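Local coordinates for protein alpha-L-rhamnosidase (Klebsiella oxytoca, PDB 4XHC) that hydrolyses terminal alpha-L-rhamnose residues from glycosides, as a two-domain family 78 glycoside hydrolase that holds rhamnose in its pocket, at residues V222-L227 with T533-I538. Residues are numbered along the deposited sequence; the frame is centred on the assembly and turned at random.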
ATOM      1  N   VAL A 222      32.660  -6.778  -9.301  1.00 51.98           N
ATOM      2  CA  VAL A 222      31.451  -5.978  -9.454  1.00 50.04           C
ATOM      3  C   VAL A 222      30.647  -6.406 -10.685  1.00 48.91           C
ATOM      4  O   VAL A 222      29.418  -6.461 -10.642  1.00 47.41           O
ATOM      5  CB  VAL A 222      31.802  -4.488  -9.518  1.00 50.25           C
ATOM      6  CG1 VAL A 222      30.599  -3.655  -9.939  1.00 49.60           C
ATOM      7  CG2 VAL A 222      32.328  -4.032  -8.162  1.00 51.17           C
ATOM      8  N   ALA A 223      31.344  -6.721 -11.773  1.00 50.06           N
ATOM      9  CA  ALA A 223      30.705  -7.190 -13.004  1.00 49.38           C
ATOM     10  C   ALA A 223      29.918  -8.475 -12.793  1.00 50.36           C
ATOM     11  O   ALA A 223      28.771  -8.579 -13.195  1.00 49.86           O
ATOM     12  CB  ALA A 223      31.751  -7.402 -14.083  1.00 49.76           C
ATOM     13  N   VAL A 224      30.547  -9.450 -12.156  1.00 53.60           N
ATOM     14  CA  VAL A 224      29.916 -10.745 -11.927  1.00 55.36           C
ATOM     15  C   VAL A 224      28.646 -10.606 -11.092  1.00 55.00           C
ATOM     16  O   VAL A 224      27.641 -11.242 -11.405  1.00 56.94           O
ATOM     17  CB  VAL A 224      30.898 -11.747 -11.267  1.00 57.79           C
ATOM     18  CG1 VAL A 224      30.179 -13.014 -10.813  1.00 58.25           C
ATOM     19  CG2 VAL A 224      32.017 -12.108 -12.238  1.00 59.10           C
ATOM     20  N   LEU A 225      28.683  -9.786 -10.038  1.00 54.70           N
ATOM     21  CA  LEU A 225      27.492  -9.565  -9.198  1.00 54.57           C
ATOM     22  C   LEU A 225      26.378  -8.923 -10.011  1.00 54.02           C
ATOM     23  O   LEU A 225      25.205  -9.257  -9.831  1.00 53.94           O
ATOM     24  CB  LEU A 225      27.810  -8.690  -7.982  1.00 55.04           C
ATOM     25  CG  LEU A 225      26.634  -8.339  -7.051  1.00 55.57           C
ATOM     26  CD1 LEU A 225      25.917  -9.592  -6.554  1.00 55.67           C
ATOM     27  CD2 LEU A 225      27.100  -7.472  -5.879  1.00 55.62           C
ATOM     28  N   THR A 226      26.761  -8.007 -10.903  1.00 52.85           N
ATOM     29  CA  THR A 226      25.823  -7.350 -11.801  1.00 51.47           C
ATOM     30  C   THR A 226      25.077  -8.369 -12.641  1.00 52.58           C
ATOM     31  O   THR A 226      23.852  -8.318 -12.751  1.00 53.92           O
ATOM     32  CB  THR A 226      26.532  -6.359 -12.750  1.00 50.25           C
ATOM     33  OG1 THR A 226      27.372  -5.480 -11.992  1.00 49.90           O
ATOM     34  CG2 THR A 226      25.513  -5.543 -13.513  1.00 49.13           C
ATOM     35  N   LEU A 227      25.811  -9.282 -13.261  1.00 54.33           N
ATOM     36  CA  LEU A 227      25.179 -10.292 -14.102  1.00 56.82           C
ATOM     37  C   LEU A 227      24.287 -11.196 -13.257  1.00 57.12           C
ATOM     38  O   LEU A 227      23.169 -11.513 -13.653  1.00 56.67           O
ATOM     39  CB  LEU A 227      26.227 -11.129 -14.855  1.00 59.01           C
ATOM     40  CG  LEU A 227      25.658 -12.278 -15.700  1.00 59.70           C
ATOM     41  CD1 LEU A 227      24.705 -11.768 -16.774  1.00 57.07           C
ATOM     42  CD2 LEU A 227      26.786 -13.081 -16.322  1.00 61.95           C
ATOM     43  N   THR A 533      30.492  -6.346 -19.117  1.00 51.54           N
ATOM     44  CA  THR A 533      31.347  -7.056 -20.061  1.00 52.70           C
ATOM     45  C   THR A 533      32.830  -7.089 -19.701  1.00 53.45           C
ATOM     46  O   THR A 533      33.549  -7.963 -20.184  1.00 56.15           O
ATOM     47  CB  THR A 533      31.204  -6.502 -21.482  1.00 52.29           C
ATOM     48  OG1 THR A 533      31.205  -5.073 -21.443  1.00 52.97           O
ATOM     49  CG2 THR A 533      29.915  -6.988 -22.102  1.00 52.32           C
ATOM     50  N   PRO A 534      33.308  -6.155 -18.863  1.00 52.61           N
ATOM     51  CA  PRO A 534      34.701  -6.296 -18.442  1.00 53.49           C
ATOM     52  C   PRO A 534      35.071  -7.691 -17.923  1.00 55.59           C
ATOM     53  O   PRO A 534      36.203  -8.142 -18.116  1.00 55.38           O
ATOM     54  CB  PRO A 534      34.823  -5.258 -17.340  1.00 53.62           C
ATOM     55  CG  PRO A 534      33.932  -4.161 -17.813  1.00 53.51           C
ATOM     56  CD  PRO A 534      32.768  -4.836 -18.491  1.00 52.59           C
ATOM     57  N   ALA A 535      34.130  -8.369 -17.277  1.00 56.09           N
ATOM     58  CA  ALA A 535      34.347  -9.755 -16.883  1.00 58.51           C
ATOM     59  C   ALA A 535      34.719 -10.635 -18.090  1.00 58.61           C
ATOM     60  O   ALA A 535      35.631 -11.462 -18.004  1.00 59.12           O
ATOM     61  CB  ALA A 535      33.116 -10.302 -16.177  1.00 59.43           C
ATOM     62  N   TRP A 536      34.028 -10.437 -19.214  1.00 56.71           N
ATOM     63  CA  TRP A 536      34.323 -11.182 -20.443  1.00 57.06           C
ATOM     64  C   TRP A 536      35.693 -10.808 -21.006  1.00 56.53           C
ATOM     65  O   TRP A 536      36.512 -11.682 -21.268  1.00 56.33           O
ATOM     66  CB  TRP A 536      33.235 -10.958 -21.503  1.00 56.35           C
ATOM     67  CG  TRP A 536      33.439 -11.756 -22.768  1.00 57.59           C
ATOM     68  CD1 TRP A 536      33.296 -13.105 -22.921  1.00 60.87           C
ATOM     69  CD2 TRP A 536      33.814 -11.250 -24.047  1.00 57.12           C
ATOM     70  NE1 TRP A 536      33.568 -13.473 -24.216  1.00 61.20           N
ATOM     71  CE2 TRP A 536      33.884 -12.348 -24.929  1.00 59.16           C
ATOM     72  CE3 TRP A 536      34.095  -9.974 -24.537  1.00 56.66           C
ATOM     73  CZ2 TRP A 536      34.228 -12.208 -26.272  1.00 59.37           C
ATOM     74  CZ3 TRP A 536      34.433  -9.836 -25.880  1.00 57.59           C
ATOM     75  CH2 TRP A 536      34.497 -10.950 -26.727  1.00 58.06           C
ATOM     76  N   PHE A 537      35.940  -9.512 -21.180  1.00 54.88           N
ATOM     77  CA  PHE A 537      37.236  -9.043 -21.675  1.00 54.91           C
ATOM     78  C   PHE A 537      38.385  -9.568 -20.813  1.00 56.74           C
ATOM     79  O   PHE A 537      39.398 -10.052 -21.328  1.00 59.31           O
ATOM     80  CB  PHE A 537      37.297  -7.512 -21.708  1.00 53.04           C
ATOM     81  CG  PHE A 537      36.416  -6.886 -22.751  1.00 51.92           C
ATOM     82  CD1 PHE A 537      36.569  -7.205 -24.095  1.00 52.67           C
ATOM     83  CD2 PHE A 537      35.451  -5.952 -22.394  1.00 50.74           C
ATOM     84  CE1 PHE A 537      35.762  -6.621 -25.058  1.00 52.08           C
ATOM     85  CE2 PHE A 537      34.640  -5.364 -23.351  1.00 49.89           C
ATOM     86  CZ  PHE A 537      34.797  -5.697 -24.683  1.00 50.55           C
ATOM     87  N   ILE A 538      38.224  -9.467 -19.500  1.00 56.48           N
ATOM     88  CA  ILE A 538      39.286  -9.834 -18.582  1.00 58.58           C
ATOM     89  C   ILE A 538      39.555 -11.334 -18.665  1.00 61.49           C
ATOM     90  O   ILE A 538      40.707 -11.752 -18.761  1.00 63.94           O
ATOM     91  CB  ILE A 538      38.967  -9.369 -17.143  1.00 57.92           C
ATOM     92  CG1 ILE A 538      39.083  -7.843 -17.070  1.00 56.63           C
ATOM     93  CG2 ILE A 538      39.918  -9.996 -16.130  1.00 59.89           C
ATOM     94  CD1 ILE A 538      38.354  -7.229 -15.900  1.00 56.55           C
TER
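Just before Ala223, whose methyl meets that of Ala535, the carbonyl oxygen of Val222 is gripped twice by Thr226. The backbone N of Thr226 gives the usual helical bond to Val222 O, and its OG1 adds a second at 2.6 Å, the two donors approaching from opposite faces of the carbonyl plane. OG1 comes in at a C=O...O angle of 138°, tilted out of that plane. The Thr226 hydroxyl is folded back over the preceding turn (chi1 -51°), where it also accepts from the backbone N of Phe504, tying helix 214-230 to a neighbouring loop on a side separate from the helix contact.

Between the two segments the join is wholly apolar and rests on small side chains. Ala223 CB and Ala535 CB meet tip to tip at 3.8 Å, each pointing at the opposite helix, and Ala223 CB also lies 4.1 Å from the backbone N of Ala535. With so little bulk between them, the helix backbones come close, Ala223 CA and Ala535 CA being 5.9 Å apart. Val224 adds a looser flank: CG1 stands anti to the backbone N (chi1 170°), which turns the CG2 branch toward Ala535, Val224 CG2 lying 4.5 Å from Ala535 CB.

Val256 of helix 247-259 also touches Ala535, while Pro534 and Ile538 carry the packing along helix 214-230 to Ile219 and Leu216. Helix 534-540, the last of the chain, is thus seated against helix 214-230, the first helix after strand 187-200, an arrangement consistent with closure of the (alpha/alpha)6 barrel of GH78 rhamnosidases.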